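Local coordinates for mandelate racemase / muconate lactonizing enzyme family protein (Agrobacterium tumefaciens, PDB 4DXK) that probably acts as a lyase or racemase of the enolase superfamily, holding a metal ion, here sodium, in the active site of its barrel domain, at residues G55-P58 with L59-D62; Q222-P225 with A226-I229; K231-P235 with Y236-W240. All blocks are in the same frame, centred on the assembly; numbering follows the deposited sequence.

Contact 1 of 3, residues G55-P58 with L59-D62; sequences GRDP and LQID
Asp57 and Leu59 meet in a type I beta turn, Asp57 to Gln60, that leads into helix 61-68 and carries an Asx turn on its first residue. Two hydrogen bonds from backbone N-H groups hold it. The turn's own bond, Gln60 N to Asp57 O, is weak at 3.3 Å. The stronger one runs from Leu59 N to Asp57 OD1 at 3.0 Å; with CG anti to the backbone N (chi1 -178°), the carboxylate swings over the turn, and the donor meets OD1 from above its plane, 42° out. Gln60, at the N-cap position, also centres an inverse gamma turn closed by a weak bond from Ile61 N to Leu59 O.

Other touches are carbon against oxygen: Leu59 CB rests 3.4 Å from Asp57 OD1, and Ile61 CG1 lies near Pro58 O. Pro58 and Ile61 pack on helix 79-99.

Polar side chains reach outward as well. Arg56 forms a salt bridge with Asp67, while Gln60 NE2 bonds to Phe110 O of a second subunit, placing the turn at a subunit interface. The other arm of that amide turns inward: a water accepts from Arg56 NE (2.9 Å) and donates to Asp57 O (2.8 Å) and Gln60 OE1 (2.7 Å).

Contact 2 of 3, residues Q222-P225 with A226-I229; sequences QLLP and AMQI
Ala226 is the first residue here to close a full helical turn: its N-H reaches back to the carbonyl of Gln222, the N-cap of helix 223-232, in a bond of 3.1 Å between Ala226 N and Gln222 O. The proline one step earlier, Pro225, has no N-H to offer, but it occupies a first-turn position, where an N-H would have no carbonyl four residues back within the helix to reach, so a proline costs no bond of the ladder. Ala226 CB sits close to the same Gln222 O, at 3.2 Å.

Met227 carries most of the side-chain contact. Its N bonds to Leu223 O at 3.0 Å, and the chain, bent at chi3 (-65°), brings the methyl CE against both leucines, 3.8 Å from Leu223 CG and 3.7 Å from Leu224 CD2. Because the methionine adopts two conformations, this apolar cluster describes one of them.

Gln228 continues the ladder, with N donating to Leu224 O at 3.0 Å in the carbonyl plane; its extended chain carries OE1 to 4.0 Å from Pro225 CA. Ile229 completes the set through a bond from its N to Pro225 O, the straightest of the four at 166°, while CG1 lies against that same oxygen at 3.2 Å.

The helix is the crossover of a beta-alpha-beta unit between strands 212-216 and 240-242. Ala226 and Met227 pack on Tyr256 of the adjoining helix 253-259, Leu223 touches Arg255 there, Ile229 turns to Phe176 and Trp221, and Leu224 meets Gly286 of a third subunit.

Contact 3 of 3, residues K231-P235 with Y236-W240; sequences KALTP and YQTFW
Pro235 lies over one face of the Tyr236 ring, its CB 4.2 Å above the plane and over the ring centre, in the 3-10 turn that leads out of helix 223-232 towards barrel strand 240-242. The same ring meets backbone carbonyls at its edge: Leu233 O stands 3.6 Å from Tyr236 CD2, and Ala232 O is near CE2. With CG beside the backbone N (chi1 -54°), the ring is turned back over Pro235 and toward these carbonyls. Tyr236 N donates to Leu233 O at 3.0 Å from above the carbonyl plane.

Farther along, Leu233 and Thr238 cross at about a right angle, methyl to methyl, CD2 to CG2 at 4.2 Å. The hydroxyl of Thr238 is hydrogen-bonded to His241 NE2. Leu233 itself is buried against Leu197 and Phe200 of helix 190-207.

Gln237 has backbone angles in the left-handed region (52°/53°), at the end of the turn. Its side chain bends at chi2 and folds back, putting NE2 2.6 Å from Pro235 O, while its N makes a weak bond to Thr234 O. One turn earlier, Thr234 OG1 and N both donate to Lys231 O, from the same face of its plane. Between the two limbs of the turn a water lies 2.8 Å from Leu233 O, and that water accepts a hydrogen bond from Thr238 N at 2.9 Å.

In the fold
Along the chain the three contacts follow one another without overlap. Contact 1 belongs to the N-terminal domain of the family, in the link between helices 38-53 and 61-68; contacts 2 and 3 share helix 223-232 in the barrel domain, at its start and end, with centres about 14 Å apart. Contact 1 lies on the opposite side of the chain's centre, its centre about 46 and 47 Å from those of contacts 2 and 3. Contacts 2 and 3 thus frame one beta-alpha-beta crossover, whose next strand, 240-242, brings Glu242 to the sodium together with Glu216 and Glu268. All three contacts also touch other subunits of the eight-chain assembly.

Contact 1 of 3, residues G55-P58 with L59-D62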
loop_
_atom_site.group_PDB
_atom_site.type_symbol
_atom_site.label_atom_id
_atom_site.label_comp_id
_atom_site.label_asym_id
_atom_site.label_seq_id
_atom_site.Cartn_x
_atom_site.Cartn_y
_atom_site.Cartn_z
ATOM N N GLY A 55 -44.762 -22.707 -5.470
ATOM C CA GLY A 55 -45.687 -21.636 -5.792
ATOM C C GLY A 55 -45.034 -20.456 -6.495
ATOM O O GLY A 55 -45.734 -19.564 -6.975
ATOM N N ARG A 56 -43.701 -20.441 -6.560
ATOM C CA ARG A 56 -42.968 -19.321 -7.157
ATOM C C ARG A 56 -42.765 -19.491 -8.662
ATOM O O ARG A 56 -42.742 -20.612 -9.180
ATOM C CB ARG A 56 -41.607 -19.163 -6.481
ATOM C CG ARG A 56 -41.679 -18.757 -5.012
ATOM C CD ARG A 56 -41.920 -17.260 -4.872
ATOM N NE ARG A 56 -40.880 -16.513 -5.577
ATOM C CZ ARG A 56 -39.762 -16.049 -5.025
ATOM N NH1 ARG A 56 -39.524 -16.205 -3.725
ATOM N NH2 ARG A 56 -38.877 -15.404 -5.777
ATOM N N ASP A 57 -42.572 -18.368 -9.347
ATOM C CA ASP A 57 -42.308 -18.350 -10.779
ATOM C C ASP A 57 -40.837 -18.723 -11.002
ATOM O O ASP A 57 -39.939 -17.985 -10.591
ATOM C CB ASP A 57 -42.598 -16.936 -11.288
ATOM C CG ASP A 57 -42.414 -16.782 -12.780
ATOM O OD1 ASP A 57 -41.824 -17.667 -13.433
ATOM O OD2 ASP A 57 -42.872 -15.737 -13.300
ATOM N N PRO A 58 -40.569 -19.868 -11.656
ATOM C CA PRO A 58 -39.181 -20.315 -11.820
ATOM C C PRO A 58 -38.373 -19.430 -12.767
ATOM O O PRO A 58 -37.146 -19.525 -12.747
ATOM C CB PRO A 58 -39.346 -21.715 -12.423
ATOM C CG PRO A 58 -40.644 -21.607 -13.211
ATOM C CD PRO A 58 -41.529 -20.762 -12.336
ATOM N N LEU A 59 -39.034 -18.614 -13.586
ATOM C CA LEU A 59 -38.315 -17.776 -14.546
ATOM C C LEU A 59 -37.626 -16.569 -13.905
ATOM O O LEU A 59 -36.801 -15.918 -14.553
ATOM C CB LEU A 59 -39.239 -17.302 -15.673
ATOM C CG LEU A 59 -39.857 -18.371 -16.571
ATOM C CD1 LEU A 59 -40.678 -17.725 -17.687
ATOM C CD2 LEU A 59 -38.782 -19.272 -17.138
ATOM N N GLN A 60 -37.973 -16.239 -12.661
ATOM C CA GLN A 60 -37.287 -15.147 -11.957
ATOM C C GLN A 60 -35.996 -15.679 -11.357
ATOM O O GLN A 60 -35.866 -15.812 -10.138
ATOM C CB GLN A 60 -38.192 -14.559 -10.878
ATOM C CG GLN A 60 -39.475 -13.932 -11.427
ATOM C CD GLN A 60 -40.348 -13.377 -10.338
ATOM O OE1 GLN A 60 -40.969 -14.126 -9.588
ATOM N NE2 GLN A 60 -40.384 -12.057 -10.214
ATOM N N ILE A 61 -35.047 -16.033 -12.220
ATOM C CA ILE A 61 -33.874 -16.797 -11.799
ATOM C C ILE A 61 -32.963 -16.013 -10.859
ATOM O O ILE A 61 -32.591 -16.497 -9.790
ATOM C CB ILE A 61 -33.082 -17.351 -13.006
ATOM C CG1 ILE A 61 -33.974 -18.280 -13.836
ATOM C CG2 ILE A 61 -31.824 -18.088 -12.541
ATOM C CD1 ILE A 61 -33.246 -18.971 -14.988
ATOM N N ASP A 62 -32.611 -14.794 -11.249
ATOM C CA ASP A 62 -31.762 -13.958 -10.405
ATOM C C ASP A 62 -32.415 -13.702 -9.051
ATOM O O ASP A 62 -31.741 -13.708 -8.015
ATOM C CB ASP A 62 -31.447 -12.633 -11.098
ATOM C CG ASP A 62 -30.381 -12.779 -12.160
ATOM O OD1 ASP A 62 -29.368 -13.474 -11.916
ATOM O OD2 ASP A 62 -30.549 -12.201 -13.251
HETATM O O HOH W 1 -40.052 -16.333 -8.317
#

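Contact 2 of 3, residues Q222-P225 with A226-I229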
loop_
_atom_site.group_PDB
_atom_site.type_symbol
_atom_site.label_atom_id
_atom_site.label_comp_id
_atom_site.label_asym_id
_atom_site.label_seq_id
_atom_site.Cartn_x
_atom_site.Cartn_y
_atom_site.Cartn_z
ATOM N N GLN A 222 0.331 -26.813 3.356
ATOM C CA GLN A 222 0.581 -25.519 3.969
ATOM C C GLN A 222 1.471 -24.669 3.053
ATOM O O GLN A 222 1.991 -25.161 2.051
ATOM C CB GLN A 222 1.190 -25.687 5.365
ATOM C CG GLN A 222 0.292 -26.471 6.315
ATOM C CD GLN A 222 -1.026 -25.775 6.538
ATOM O OE1 GLN A 222 -1.063 -24.630 6.986
ATOM N NE2 GLN A 222 -2.120 -26.447 6.207
ATOM N N LEU A 223 1.646 -23.395 3.387
ATOM C CA LEU A 223 2.269 -22.446 2.460
ATOM C C LEU A 223 3.716 -22.760 2.122
ATOM O O LEU A 223 4.104 -22.715 0.949
ATOM C CB LEU A 223 2.159 -21.017 2.985
ATOM C CG LEU A 223 2.817 -19.959 2.095
ATOM C CD1 LEU A 223 2.120 -19.855 0.749
ATOM C CD2 LEU A 223 2.826 -18.607 2.793
ATOM N N LEU A 224 4.520 -23.050 3.135
ATOM C CA LEU A 224 5.943 -23.260 2.878
ATOM C C LEU A 224 6.248 -24.480 1.988
ATOM O O LEU A 224 6.950 -24.349 0.993
ATOM C CB LEU A 224 6.766 -23.267 4.169
ATOM C CG LEU A 224 6.649 -21.998 5.020
ATOM C CD1 LEU A 224 7.567 -22.127 6.223
ATOM C CD2 LEU A 224 6.977 -20.740 4.228
ATOM N N PRO A 225 5.709 -25.670 2.323
ATOM C CA PRO A 225 5.977 -26.779 1.401
ATOM C C PRO A 225 5.305 -26.569 0.034
ATOM O O PRO A 225 5.841 -27.036 -0.977
ATOM C CB PRO A 225 5.404 -28.000 2.132
ATOM C CG PRO A 225 4.398 -27.434 3.092
ATOM C CD PRO A 225 5.007 -26.129 3.534
ATOM N N ALA A 226 4.170 -25.873 -0.020
ATOM C CA ALA A 226 3.576 -25.547 -1.318
ATOM C C ALA A 226 4.554 -24.745 -2.185
ATOM O O ALA A 226 4.720 -25.035 -3.379
ATOM C CB ALA A 226 2.270 -24.791 -1.130
ATOM N N MET A 227 5.207 -23.745 -1.596
ATOM C CA MET A 227 6.167 -22.941 -2.353
ATOM C C MET A 227 7.404 -23.755 -2.740
ATOM O O MET A 227 7.939 -23.593 -3.835
ATOM C CB MET A 227 6.556 -21.664 -1.592
ATOM C CG MET A 227 5.434 -20.638 -1.495
ATOM S SD MET A 227 5.934 -19.028 -0.855
ATOM C CE MET A 227 6.414 -19.447 0.832
ATOM N N GLN A 228 7.845 -24.639 -1.849
ATOM C CA GLN A 228 8.977 -25.514 -2.133
ATOM C C GLN A 228 8.684 -26.407 -3.342
ATOM O O GLN A 228 9.513 -26.554 -4.246
ATOM C CB GLN A 228 9.244 -26.369 -0.894
ATOM C CG GLN A 228 10.394 -27.344 -1.017
ATOM C CD GLN A 228 10.518 -28.220 0.210
ATOM O OE1 GLN A 228 9.801 -28.039 1.193
ATOM N NE2 GLN A 228 11.436 -29.176 0.163
ATOM N N ILE A 229 7.497 -27.003 -3.350
ATOM C CA ILE A 229 7.065 -27.850 -4.458
ATOM C C ILE A 229 6.934 -27.052 -5.755
ATOM O O ILE A 229 7.374 -27.504 -6.822
ATOM C CB ILE A 229 5.734 -28.568 -4.122
ATOM C CG1 ILE A 229 5.928 -29.562 -2.972
ATOM C CG2 ILE A 229 5.152 -29.243 -5.362
ATOM C CD1 ILE A 229 4.627 -30.047 -2.361
#

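Contact 3 of 3, residues K231-P235 with Y236-W240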
loop_
_atom_site.group_PDB
_atom_site.type_symbol
_atom_site.label_atom_id
_atom_site.label_comp_id
_atom_site.label_asym_id
_atom_site.label_seq_id
_atom_site.Cartn_x
_atom_site.Cartn_y
_atom_site.Cartn_z
ATOM N N LYS A 231 8.483 -24.331 -6.719
ATOM C CA LYS A 231 9.810 -24.052 -7.272
ATOM C C LYS A 231 10.411 -25.289 -7.934
ATOM O O LYS A 231 10.993 -25.208 -9.026
ATOM C CB LYS A 231 10.753 -23.520 -6.193
ATOM C CG LYS A 231 10.338 -22.167 -5.647
ATOM C CD LYS A 231 11.438 -21.515 -4.823
ATOM C CE LYS A 231 11.782 -22.331 -3.596
ATOM N NZ LYS A 231 12.997 -21.800 -2.896
ATOM N N ALA A 232 10.245 -26.441 -7.294
ATOM C CA ALA A 232 10.799 -27.686 -7.816
ATOM C C ALA A 232 10.162 -28.104 -9.143
ATOM O O ALA A 232 10.751 -28.883 -9.901
ATOM C CB ALA A 232 10.653 -28.800 -6.785
ATOM N N LEU A 233 8.963 -27.605 -9.425
ATOM C CA LEU A 233 8.272 -27.966 -10.661
ATOM C C LEU A 233 8.731 -27.160 -11.868
ATOM O O LEU A 233 8.351 -27.473 -12.998
ATOM C CB LEU A 233 6.757 -27.828 -10.491
ATOM C CG LEU A 233 6.120 -28.978 -9.715
ATOM C CD1 LEU A 233 4.751 -28.594 -9.188
ATOM C CD2 LEU A 233 6.020 -30.220 -10.599
ATOM N N THR A 234 9.545 -26.137 -11.635
ATOM C CA THR A 234 9.996 -25.238 -12.698
ATOM C C THR A 234 10.505 -25.931 -13.980
ATOM O O THR A 234 10.108 -25.529 -15.075
ATOM C CB THR A 234 11.051 -24.229 -12.179
ATOM O OG1 THR A 234 10.496 -23.484 -11.086
ATOM C CG2 THR A 234 11.473 -23.264 -13.274
ATOM N N PRO A 235 11.354 -26.976 -13.861
ATOM C CA PRO A 235 11.909 -27.552 -15.098
ATOM C C PRO A 235 10.879 -28.243 -15.988
ATOM O O PRO A 235 11.211 -28.586 -17.120
ATOM C CB PRO A 235 12.908 -28.599 -14.586
ATOM C CG PRO A 235 13.221 -28.202 -13.191
ATOM C CD PRO A 235 11.966 -27.576 -12.660
ATOM N N TYR A 236 9.663 -28.464 -15.502
ATOM C CA TYR A 236 8.711 -29.290 -16.238
ATOM C C TYR A 236 7.653 -28.516 -17.008
ATOM O O TYR A 236 6.760 -29.114 -17.610
ATOM C CB TYR A 236 8.088 -30.335 -15.314
ATOM C CG TYR A 236 9.152 -31.139 -14.616
ATOM C CD1 TYR A 236 9.832 -32.148 -15.284
ATOM C CD2 TYR A 236 9.516 -30.858 -13.303
ATOM C CE1 TYR A 236 10.828 -32.870 -14.655
ATOM C CE2 TYR A 236 10.506 -31.576 -12.669
ATOM C CZ TYR A 236 11.158 -32.581 -13.351
ATOM O OH TYR A 236 12.149 -33.301 -12.723
ATOM N N GLN A 237 7.765 -27.191 -16.996
ATOM C CA GLN A 237 6.857 -26.334 -17.758
ATOM C C GLN A 237 5.390 -26.661 -17.477
ATOM O O GLN A 237 4.614 -26.915 -18.395
ATOM C CB GLN A 237 7.130 -26.448 -19.264
ATOM C CG GLN A 237 8.548 -26.062 -19.672
ATOM C CD GLN A 237 9.528 -27.222 -19.604
ATOM O OE1 GLN A 237 9.204 -28.355 -19.974
ATOM N NE2 GLN A 237 10.737 -26.942 -19.131
ATOM N N THR A 238 5.021 -26.663 -16.202
ATOM C CA THR A 238 3.647 -26.955 -15.823
ATOM C C THR A 238 2.696 -25.842 -16.274
ATOM O O THR A 238 3.091 -24.683 -16.397
ATOM C CB THR A 238 3.538 -27.205 -14.319
ATOM O OG1 THR A 238 4.114 -26.097 -13.616
ATOM C CG2 THR A 238 4.283 -28.479 -13.949
ATOM N N PHE A 239 1.449 -26.209 -16.533
ATOM C CA PHE A 239 0.484 -25.286 -17.120
ATOM C C PHE A 239 -0.254 -24.469 -16.063
ATOM O O PHE A 239 -0.440 -23.261 -16.216
ATOM C CB PHE A 239 -0.512 -26.071 -17.968
ATOM C CG PHE A 239 -1.434 -25.212 -18.779
ATOM C CD1 PHE A 239 -0.957 -24.487 -19.862
ATOM C CD2 PHE A 239 -2.783 -25.130 -18.462
ATOM C CE1 PHE A 239 -1.809 -23.699 -20.626
ATOM C CE2 PHE A 239 -3.644 -24.353 -19.225
ATOM C CZ PHE A 239 -3.154 -23.629 -20.303
ATOM N N TRP A 240 -0.690 -25.137 -15.000
ATOM C CA TRP A 240 -1.280 -24.446 -13.859
ATOM C C TRP A 240 -1.063 -25.245 -12.590
ATOM O O TRP A 240 -0.816 -26.453 -12.656
ATOM C CB TRP A 240 -2.751 -24.088 -14.109
ATOM C CG TRP A 240 -3.838 -25.141 -13.978
ATOM C CD1 TRP A 240 -3.994 -26.098 -13.002
ATOM C CD2 TRP A 240 -4.986 -25.248 -14.827
ATOM N NE1 TRP A 240 -5.169 -26.797 -13.210
ATOM C CE2 TRP A 240 -5.796 -26.283 -14.317
ATOM C CE3 TRP A 240 -5.403 -24.571 -15.977
ATOM C CZ2 TRP A 240 -6.995 -26.666 -14.934
ATOM C CZ3 TRP A 240 -6.602 -24.933 -16.566
ATOM C CH2 TRP A 240 -7.379 -25.973 -16.047
HETATM O O HOH W 2 6.775 -25.508 -14.156
#